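Local atomic coordinates of glutathione S-transferase (Bombyx mori, PDB entry 5ZFG), a protein that metabolises the insecticide diazinon in the silkworm and probably acts as a glutathione transferase. Residues B[33-37]-B[38-42]; B[147-151]-B[152-156]; B[196-199]-B[200-204]. One frame throughout, in Å; residues are numbered along the deposited sequence. Where two conformers were deposited one is given.

Interaction 1 (B[33-37]-B[38-42])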
ATOM      1  N   VAL B  33       2.813   5.839 -22.104  1.00 10.17           N
ATOM      2  CA  VAL B  33       4.216   6.146 -21.851  1.00 12.01           C
ATOM      3  C   VAL B  33       5.068   5.169 -22.653  1.00 12.59           C
ATOM      4  O   VAL B  33       4.789   3.963 -22.681  1.00 13.57           O
ATOM      5  CB  VAL B  33       4.523   6.075 -20.344  1.00 10.80           C
ATOM      6  CG1 VAL B  33       6.039   6.145 -20.074  1.00 15.47           C
ATOM      7  CG2 VAL B  33       3.792   7.199 -19.595  1.00 11.05           C
ATOM      8  N   ASP B  34       6.096   5.688 -23.326  1.00 12.35           N
ATOM      9  CA  ASP B  34       6.936   4.851 -24.182  1.00 16.65           C
ATOM     10  C   ASP B  34       7.984   4.176 -23.304  1.00 15.79           C
ATOM     11  O   ASP B  34       9.073   4.701 -23.098  1.00 15.55           O
ATOM     12  CB  ASP B  34       7.582   5.672 -25.290  1.00 17.26           C
ATOM     13  CG  ASP B  34       8.179   4.801 -26.386  1.00 26.35           C
ATOM     14  OD1 ASP B  34       8.502   3.614 -26.114  1.00 21.71           O
ATOM     15  OD2 ASP B  34       8.328   5.311 -27.520  1.00 33.47           O
ATOM     16  N   PHE B  35       7.633   2.995 -22.787  1.00 18.57           N
ATOM     17  CA  PHE B  35       8.507   2.278 -21.862  1.00 16.99           C
ATOM     18  C   PHE B  35       9.806   1.847 -22.547  1.00 18.31           C
ATOM     19  O   PHE B  35      10.903   2.008 -21.990  1.00 14.62           O
ATOM     20  CB  PHE B  35       7.764   1.070 -21.300  1.00 21.95           C
ATOM     21  CG  PHE B  35       8.496   0.362 -20.193  1.00 25.58           C
ATOM     22  CD1 PHE B  35       8.433   0.833 -18.892  1.00 22.16           C
ATOM     23  CD2 PHE B  35       9.222  -0.789 -20.448  1.00 31.19           C
ATOM     24  CE1 PHE B  35       9.093   0.172 -17.861  1.00 28.15           C
ATOM     25  CE2 PHE B  35       9.882  -1.451 -19.424  1.00 22.56           C
ATOM     26  CZ  PHE B  35       9.819  -0.971 -18.130  1.00 20.47           C
ATOM     27  N   GLY B  36       9.695   1.310 -23.768  1.00 15.59           N
ATOM     28  CA  GLY B  36      10.883   0.875 -24.493  1.00 21.53           C
ATOM     29  C   GLY B  36      11.869   2.002 -24.754  1.00 21.57           C
ATOM     30  O   GLY B  36      13.089   1.791 -24.729  1.00 18.78           O
ATOM     31  N   ALA B  37      11.355   3.218 -25.001  1.00 15.12           N
ATOM     32  CA  ALA B  37      12.199   4.389 -25.208  1.00 12.30           C
ATOM     33  C   ALA B  37      12.644   5.042 -23.907  1.00 12.54           C
ATOM     34  O   ALA B  37      13.427   6.000 -23.952  1.00 15.71           O
ATOM     35  CB  ALA B  37      11.469   5.425 -26.063  1.00 17.92           C
ATOM     36  N   GLY B  38      12.162   4.563 -22.758  1.00 14.02           N
ATOM     37  CA  GLY B  38      12.598   5.098 -21.483  1.00 12.48           C
ATOM     38  C   GLY B  38      11.932   6.390 -21.062  1.00 11.68           C
ATOM     39  O   GLY B  38      12.523   7.161 -20.299  1.00 10.65           O
ATOM     40  N   GLU B  39      10.718   6.655 -21.551  1.00 12.98           N
ATOM     41  CA  GLU B  39      10.077   7.939 -21.291  1.00 11.28           C
ATOM     42  C   GLU B  39       9.819   8.154 -19.806  1.00 16.25           C
ATOM     43  O   GLU B  39       9.901   9.288 -19.320  1.00 13.71           O
ATOM     44  CB  GLU B  39       8.768   8.040 -22.075  1.00 17.67           C
ATOM     45  CG  GLU B  39       8.102   9.400 -21.953  1.00 20.96           C
ATOM     46  CD  GLU B  39       6.772   9.461 -22.676  1.00 26.30           C
ATOM     47  OE1 GLU B  39       6.440   8.488 -23.390  1.00 22.60           O
ATOM     48  OE2 GLU B  39       6.066  10.482 -22.527  1.00 39.84           O
ATOM     49  N   HIS B  40       9.540   7.083 -19.060  1.00 12.31           N
ATOM     50  CA  HIS B  40       9.320   7.225 -17.623  1.00 12.16           C
ATOM     51  C   HIS B  40      10.593   7.546 -16.848  1.00 13.35           C
ATOM     52  O   HIS B  40      10.512   7.812 -15.640  1.00 10.06           O
ATOM     53  CB  HIS B  40       8.689   5.952 -17.066  1.00 14.47           C
ATOM     54  CG  HIS B  40       9.526   4.729 -17.283  1.00 13.31           C
ATOM     55  ND1 HIS B  40       9.895   4.293 -18.538  1.00 12.50           N
ATOM     56  CD2 HIS B  40      10.067   3.853 -16.406  1.00 16.24           C
ATOM     57  CE1 HIS B  40      10.635   3.204 -18.422  1.00 19.23           C
ATOM     58  NE2 HIS B  40      10.749   2.913 -17.139  1.00 13.70           N
ATOM     59  N   MET B  41      11.763   7.549 -17.498  1.00 11.60           N
ATOM     60  CA  MET B  41      13.025   7.808 -16.822  0.66 12.82           C
ATOM     61  C   MET B  41      13.532   9.229 -17.014  1.00 11.42           C
ATOM     62  O   MET B  41      14.579   9.577 -16.464  1.00 11.10           O
ATOM     63  CB  MET B  41      14.077   6.814 -17.306  0.66 12.95           C
ATOM     64  CG  MET B  41      13.580   5.391 -17.310  0.66 13.85           C
ATOM     65  SD  MET B  41      14.974   4.274 -17.311  0.66 15.93           S
ATOM     66  CE  MET B  41      14.165   2.716 -16.960  0.66 18.71           C
ATOM     67  N   THR B  42      12.818  10.067 -17.766  1.00 12.67           N
ATOM     68  CA  THR B  42      13.296  11.421 -18.020  1.00 16.77           C
ATOM     69  C   THR B  42      12.991  12.365 -16.858  1.00 21.18           C
ATOM     70  O   THR B  42      12.142  12.098 -16.003  1.00 11.21           O
ATOM     71  CB  THR B  42      12.665  11.972 -19.295  1.00 17.04           C
ATOM     72  OG1 THR B  42      11.243  12.041 -19.108  1.00 13.22           O
ATOM     73  CG2 THR B  42      12.997  11.063 -20.488  1.00 14.48           C
TER
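Phe35 and His40 lay their rings nearly parallel, planes 12° apart and centroids 4.5 Å apart, but displaced along their planes, leaving little ring area superposed. The phenyl rim meets the imidazole face: Phe35 CD1 stands 3.3 Å from His40 CE1. Met41 CG lies over the opposite face in one of two modelled conformers, so that cover is less certain, while Phe35 O sits at the imidazole edge in its plane. His40 ND1 is buried without a hydrogen-bonding partner in the model.

Asp34 and Glu39 are joined twice. Glu39 N donates to Asp34 O at 3.0 Å, and Asp34 N returns a nearly straight bond (168°) to Glu39 OE1 at 2.8 Å, on the anti side of the carboxylate and 30° out of its plane. With CG anti to the backbone N and the chain extended beyond, Glu39 carries OE1 alongside the turn to the Asp34 amide. Between them runs a type I turn, closed by Gly38 N to Phe35 O at 3.0 Å, and an Asx motif in which Asp34 OD1 accepts from Ala37 N. Gly38's positive phi suits glycine.

The loop leaves strand 29-32 with Val33 backbone-paired to Ala7, and Thr42 stands at the N-cap of helix 43-48, its OG1 making a weak bond with Tyr45 N. Val33 and His40 both touch Tyr45 and Ile54, packing the turn within the N-terminal, thioredoxin-like domain.

Interaction 2 (B[147-151]-B[152-156])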
ATOM      1  N   ASN B 147     -17.317 -14.560   2.598  1.00 20.69           N
ATOM      2  CA  ASN B 147     -18.424 -15.168   1.860  1.00 25.68           C
ATOM      3  C   ASN B 147     -19.110 -14.135   0.967  1.00 30.70           C
ATOM      4  O   ASN B 147     -20.338 -14.029   0.916  1.00 27.25           O
ATOM      5  CB  ASN B 147     -19.421 -15.824   2.820  1.00 29.38           C
ATOM      6  CG  ASN B 147     -20.371 -16.765   2.119  1.00 27.09           C
ATOM      7  OD1 ASN B 147     -19.969 -17.558   1.267  1.00 32.12           O
ATOM      8  ND2 ASN B 147     -21.647 -16.682   2.475  1.00 36.58           N
ATOM      9  N   THR B 148     -18.293 -13.347   0.268  1.00 25.85           N
ATOM     10  CA  THR B 148     -18.777 -12.312  -0.631  1.00 22.48           C
ATOM     11  C   THR B 148     -18.460 -12.685  -2.072  1.00 23.00           C
ATOM     12  O   THR B 148     -17.532 -13.454  -2.352  1.00 21.84           O
ATOM     13  CB  THR B 148     -18.148 -10.950  -0.312  1.00 22.12           C
ATOM     14  OG1 THR B 148     -16.726 -11.095  -0.254  1.00 19.38           O
ATOM     15  CG2 THR B 148     -18.664 -10.392   1.020  1.00 22.59           C
ATOM     16  N   SER B 149     -19.250 -12.126  -2.993  1.00 19.59           N
ATOM     17  CA  SER B 149     -19.044 -12.402  -4.409  1.00 25.96           C
ATOM     18  C   SER B 149     -17.850 -11.652  -4.980  1.00 18.52           C
ATOM     19  O   SER B 149     -17.279 -12.099  -5.979  1.00 19.57           O
ATOM     20  CB  SER B 149     -20.299 -12.050  -5.207  1.00 26.04           C
ATOM     21  OG  SER B 149     -20.811 -10.790  -4.816  1.00 36.33           O
ATOM     22  N   TYR B 150     -17.471 -10.529  -4.374  1.00 21.17           N
ATOM     23  CA  TYR B 150     -16.335  -9.720  -4.800  1.00 18.05           C
ATOM     24  C   TYR B 150     -15.296  -9.657  -3.676  1.00 12.00           C
ATOM     25  O   TYR B 150     -15.499 -10.190  -2.576  1.00 16.60           O
ATOM     26  CB  TYR B 150     -16.795  -8.322  -5.210  1.00 13.79           C
ATOM     27  CG  TYR B 150     -17.662  -8.299  -6.451  1.00 20.54           C
ATOM     28  CD1 TYR B 150     -17.099  -8.300  -7.718  1.00 20.68           C
ATOM     29  CD2 TYR B 150     -19.049  -8.275  -6.347  1.00 31.68           C
ATOM     30  CE1 TYR B 150     -17.903  -8.270  -8.866  1.00 27.08           C
ATOM     31  CE2 TYR B 150     -19.860  -8.242  -7.479  1.00 28.16           C
ATOM     32  CZ  TYR B 150     -19.281  -8.242  -8.732  1.00 27.18           C
ATOM     33  OH  TYR B 150     -20.088  -8.212  -9.850  1.00 38.08           O
ATOM     34  N   ALA B 151     -14.173  -8.981  -3.959  1.00 11.59           N
ATOM     35  CA  ALA B 151     -13.008  -9.071  -3.072  1.00 12.22           C
ATOM     36  C   ALA B 151     -13.241  -8.426  -1.711  1.00  7.42           C
ATOM     37  O   ALA B 151     -12.670  -8.880  -0.711  1.00 11.09           O
ATOM     38  CB  ALA B 151     -11.788  -8.440  -3.739  1.00  9.01           C
ATOM     39  N   ALA B 152     -14.038  -7.371  -1.639  1.00  9.74           N
ATOM     40  CA  ALA B 152     -14.230  -6.664  -0.378  1.00 12.31           C
ATOM     41  C   ALA B 152     -15.688  -6.543   0.039  1.00 13.14           C
ATOM     42  O   ALA B 152     -15.967  -6.014   1.121  1.00 11.93           O
ATOM     43  CB  ALA B 152     -13.607  -5.259  -0.449  1.00 11.36           C
ATOM     44  N   ALA B 153     -16.618  -6.994  -0.786  1.00 13.04           N
ATOM     45  CA  ALA B 153     -18.034  -6.790  -0.515  1.00 16.49           C
ATOM     46  C   ALA B 153     -18.813  -7.666  -1.484  1.00 19.29           C
ATOM     47  O   ALA B 153     -18.232  -8.375  -2.310  1.00 18.38           O
ATOM     48  CB  ALA B 153     -18.427  -5.317  -0.645  1.00 17.94           C
ATOM     49  N   ASN B 154     -20.142  -7.626  -1.359  1.00 21.75           N
ATOM     50  CA  ASN B 154     -21.010  -8.304  -2.310  1.00 23.93           C
ATOM     51  C   ASN B 154     -21.265  -7.476  -3.553  1.00 27.11           C
ATOM     52  O   ASN B 154     -22.130  -7.842  -4.358  1.00 22.41           O
ATOM     53  CB  ASN B 154     -22.334  -8.672  -1.643  1.00 24.13           C
ATOM     54  CG  ASN B 154     -22.274 -10.020  -0.978  1.00 29.75           C
ATOM     55  OD1 ASN B 154     -21.623 -10.947  -1.485  1.00 22.47           O
ATOM     56  ND2 ASN B 154     -22.943 -10.148   0.162  1.00 36.08           N
ATOM     57  N   HIS B 155     -20.536  -6.372  -3.710  1.00 21.45           N
ATOM     58  CA  HIS B 155     -20.551  -5.558  -4.913  1.00 17.77           C
ATOM     59  C   HIS B 155     -19.116  -5.202  -5.277  1.00 18.04           C
ATOM     60  O   HIS B 155     -18.203  -5.297  -4.447  1.00 14.76           O
ATOM     61  CB  HIS B 155     -21.379  -4.282  -4.720  1.00 18.08           C
ATOM     62  CG  HIS B 155     -20.845  -3.380  -3.656  1.00 18.46           C
ATOM     63  ND1 HIS B 155     -21.280  -3.429  -2.350  1.00 26.65           N
ATOM     64  CD2 HIS B 155     -19.902  -2.410  -3.702  1.00 17.16           C
ATOM     65  CE1 HIS B 155     -20.631  -2.525  -1.638  1.00 19.60           C
ATOM     66  NE2 HIS B 155     -19.789  -1.893  -2.436  1.00 21.93           N
ATOM     67  N   LEU B 156     -18.939  -4.780  -6.527  1.00 19.74           N
ATOM     68  CA  LEU B 156     -17.626  -4.374  -7.028  1.00 19.05           C
ATOM     69  C   LEU B 156     -17.096  -3.161  -6.267  1.00 13.30           C
ATOM     70  O   LEU B 156     -17.843  -2.222  -5.967  1.00 12.96           O
ATOM     71  CB  LEU B 156     -17.719  -4.050  -8.524  1.00 16.16           C
ATOM     72  CG  LEU B 156     -16.401  -3.870  -9.297  1.00 11.57           C
ATOM     73  CD1 LEU B 156     -15.727  -5.204  -9.548  1.00 13.36           C
ATOM     74  CD2 LEU B 156     -16.594  -3.102 -10.601  1.00 16.85           C
TER
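Tyr150, Asn154 and Ala152 carry most of this local contact, in which the chain doubles back between helices 126-146 and 160-172. The Tyr150 side chain leans over the returning backbone: Leu156 N lies 3.5 Å above one ring face, offset toward the rim, and Asn154 O sits at the ring edge in plane. Chi1 of -66°, which sets CG opposite the carbonyl carbon, turns the ring this way and brings Tyr150 CE1 to 3.8 Å from Leu156 CD1. At the backbone, Tyr150 N donates to Ala153 O at 3.1 Å, a bent bond of 139°.

Asn154 reaches across to the other arm. Its OD1 accepts from Ser149 N at 3.0 Å, the donor only 15° from the amide plane, and more weakly from Ser149 OG at 3.4 Å. Ala152, at the bend, sends its methyl to Ile94 and Val95 of helix 89-114. Close by, Ala151 N bonds to Asp160 OD1 at the start of helix 160-172, tying the turn to that helix.

The chemistry is divided: main-chain amides of Ser149 and Tyr150 find acceptors within the turn, a side-chain amide standing in for backbone in one case, while Tyr150 and Leu156 supply the apolar cover.

Interaction 3 (B[196-199]-B[200-204])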
ATOM      1  N   ASP B 196     -17.119  -4.459 -20.442  1.00 16.80           N
ATOM      2  CA  ASP B 196     -16.381  -3.265 -20.846  0.52 17.15           C
ATOM      3  C   ASP B 196     -15.103  -3.098 -20.028  1.00 16.84           C
ATOM      4  O   ASP B 196     -14.041  -2.768 -20.570  1.00 14.49           O
ATOM      5  CB  ASP B 196     -17.271  -2.030 -20.694  0.52 19.15           C
ATOM      6  CG  ASP B 196     -17.786  -1.848 -19.263  0.52 18.65           C
ATOM      7  OD1 ASP B 196     -18.219  -2.850 -18.641  0.52 18.43           O
ATOM      8  OD2 ASP B 196     -17.746  -0.703 -18.756  0.52 23.10           O
ATOM      9  N   LEU B 197     -15.187  -3.329 -18.721  1.00 11.70           N
ATOM     10  CA  LEU B 197     -14.000  -3.233 -17.874  1.00 13.93           C
ATOM     11  C   LEU B 197     -13.023  -4.361 -18.170  1.00 15.42           C
ATOM     12  O   LEU B 197     -11.803  -4.141 -18.230  1.00 13.13           O
ATOM     13  CB  LEU B 197     -14.420  -3.251 -16.411  1.00  9.92           C
ATOM     14  CG  LEU B 197     -15.392  -2.136 -15.999  1.00 10.28           C
ATOM     15  CD1 LEU B 197     -15.638  -2.162 -14.482  1.00 10.88           C
ATOM     16  CD2 LEU B 197     -14.879  -0.760 -16.467  1.00 10.25           C
ATOM     17  N   TRP B 198     -13.535  -5.573 -18.369  1.00 11.97           N
ATOM     18  CA  TRP B 198     -12.650  -6.686 -18.685  1.00 13.52           C
ATOM     19  C   TRP B 198     -11.933  -6.457 -20.011  1.00 16.01           C
ATOM     20  O   TRP B 198     -10.787  -6.882 -20.175  1.00 11.20           O
ATOM     21  CB  TRP B 198     -13.420  -8.020 -18.696  1.00 14.71           C
ATOM     22  CG  TRP B 198     -12.569  -9.086 -19.294  1.00 12.91           C
ATOM     23  CD1 TRP B 198     -12.708  -9.656 -20.529  1.00 21.69           C
ATOM     24  CD2 TRP B 198     -11.368  -9.634 -18.733  1.00 15.57           C
ATOM     25  NE1 TRP B 198     -11.686 -10.547 -20.757  1.00 18.56           N
ATOM     26  CE2 TRP B 198     -10.851 -10.553 -19.669  1.00 20.78           C
ATOM     27  CE3 TRP B 198     -10.688  -9.447 -17.524  1.00 13.84           C
ATOM     28  CZ2 TRP B 198      -9.689 -11.284 -19.434  1.00 21.24           C
ATOM     29  CZ3 TRP B 198      -9.534 -10.177 -17.293  1.00 16.32           C
ATOM     30  CH2 TRP B 198      -9.044 -11.078 -18.244  1.00 19.82           C
ATOM     31  N   LYS B 199     -12.564  -5.742 -20.955  1.00 13.74           N
ATOM     32  CA  LYS B 199     -11.888  -5.440 -22.218  1.00 14.62           C
ATOM     33  C   LYS B 199     -10.553  -4.746 -21.994  1.00 11.88           C
ATOM     34  O   LYS B 199      -9.614  -4.946 -22.771  1.00 11.63           O
ATOM     35  CB  LYS B 199     -12.768  -4.555 -23.102  1.00 20.50           C
ATOM     36  CG  LYS B 199     -13.569  -5.298 -24.151  1.00 34.47           C
ATOM     37  CD  LYS B 199     -14.070  -4.331 -25.218  1.00 39.22           C
ATOM     38  CE  LYS B 199     -14.746  -5.064 -26.365  1.00 45.07           C
ATOM     39  NZ  LYS B 199     -16.178  -5.320 -26.043  1.00 42.41           N
ATOM     40  N   ILE B 200     -10.466  -3.901 -20.964  1.00 11.82           N
ATOM     41  CA  ILE B 200      -9.211  -3.228 -20.632  1.00  9.24           C
ATOM     42  C   ILE B 200      -8.161  -4.252 -20.198  1.00  7.21           C
ATOM     43  O   ILE B 200      -7.010  -4.213 -20.648  1.00  9.85           O
ATOM     44  CB  ILE B 200      -9.461  -2.159 -19.547  1.00  7.09           C
ATOM     45  CG1 ILE B 200     -10.360  -1.043 -20.092  1.00  8.95           C
ATOM     46  CG2 ILE B 200      -8.133  -1.564 -19.050  1.00  9.34           C
ATOM     47  CD1 ILE B 200     -10.879  -0.082 -19.030  1.00  9.52           C
ATOM     48  N   SER B 201      -8.551  -5.192 -19.332  1.00  8.50           N
ATOM     49  CA  SER B 201      -7.630  -6.259 -18.932  1.00  6.29           C
ATOM     50  C   SER B 201      -7.277  -7.160 -20.109  1.00 10.57           C
ATOM     51  O   SER B 201      -6.125  -7.585 -20.260  1.00  9.34           O
ATOM     52  CB  SER B 201      -8.250  -7.094 -17.814  1.00 11.29           C
ATOM     53  OG  SER B 201      -8.617  -6.321 -16.692  1.00  9.02           O
ATOM     54  N   GLU B 202      -8.264  -7.461 -20.954  1.00 12.75           N
ATOM     55  CA  GLU B 202      -8.050  -8.423 -22.029  1.00 14.17           C
ATOM     56  C   GLU B 202      -7.064  -7.893 -23.059  1.00  9.31           C
ATOM     57  O   GLU B 202      -6.233  -8.645 -23.575  1.00 15.11           O
ATOM     58  CB  GLU B 202      -9.380  -8.764 -22.693  1.00 15.43           C
ATOM     59  CG  GLU B 202      -9.304  -9.966 -23.617  1.00 19.97           C
ATOM     60  CD  GLU B 202     -10.659 -10.290 -24.197  1.00 40.72           C
ATOM     61  OE1 GLU B 202     -11.151  -9.480 -25.014  1.00 46.38           O
ATOM     62  OE2 GLU B 202     -11.244 -11.327 -23.810  1.00 44.34           O
ATOM     63  N   SER B 203      -7.135  -6.603 -23.372  1.00 10.64           N
ATOM     64  CA  SER B 203      -6.193  -6.027 -24.327  0.54 13.94           C
ATOM     65  C   SER B 203      -4.758  -6.166 -23.832  1.00 16.68           C
ATOM     66  O   SER B 203      -3.847  -6.476 -24.609  1.00 13.57           O
ATOM     67  CB  SER B 203      -6.544  -4.562 -24.580  0.54 15.08           C
ATOM     68  OG  SER B 203      -5.578  -3.932 -25.396  0.54 16.17           O
ATOM     69  N   ALA B 204      -4.536  -5.941 -22.531  1.00 11.98           N
ATOM     70  CA  ALA B 204      -3.206  -6.155 -21.970  1.00 10.81           C
ATOM     71  C   ALA B 204      -2.841  -7.636 -21.968  1.00 11.25           C
ATOM     72  O   ALA B 204      -1.692  -7.989 -22.251  1.00 13.84           O
ATOM     73  CB  ALA B 204      -3.134  -5.603 -20.545  1.00 10.86           C
TER
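This is an intrahelical contact of residues three and four apart on helix 195-208, in the GST C-terminal region, with Trp198, Ser201 and Glu202 as its side-chain members. The helical frame is evident from Glu202 N to Trp198 O at 2.7 Å and Ser203 N to Lys199 O at 3.0 Å.

Trp198 carries CG anti to its own amide nitrogen (chi1 168°), which swings the indole along the helix toward the following turn. There Glu202 CB rests 3.4 Å above one face of the ring, offset toward the rim. Ser201 CB approaches the six-membered part, 3.4 Å from Trp198 CZ3, and its hydroxyl bonds to Asn165. Extended beyond CG, Glu202 brings OE2 to 3.2 Å from Trp198 NE1, with an N-H...O angle of 152°. Ring and carboxylate planes are nearly perpendicular, and the donor lies above the carboxylate plane, 65° out of it. The indole also packs on Met168 of helix 160-172 and Phe190 of helix 181-193, while Leu197 and Ile200 touch helix 12-23.

Replacing Trp198 with an alanine would probably leave Glu202 OE2 without its indole donor and open a gap beside Met168 and Phe190. The contact thus unites apolar burial with a single polar tie: the indole N-H is satisfied by a carboxylate four residues on, and that bond helps fix the ring's rotation.

From the N terminus, interaction 1 comes first, closing the loop between strand 29-32 and helix 43-48 in the N-terminal, thioredoxin-like region. Interaction 2 then closes the turn between helices 126-146 and 160-172, and interaction 3 lies within helix 195-208; the three run in series, none nested or crossing. Interactions 1 and 2 sit on opposite sides of the chain's centre, their centres about 37 Å apart. Interactions 2 and 3 do meet: Leu156 CD2 is 4.1 Å from Leu197 CD1, and both leucines also touch Phe161 and Phe190. Through Gln19, which bonds to Leu197 O, helix 195-208 in turn connects to the N-terminal region that holds interaction 1.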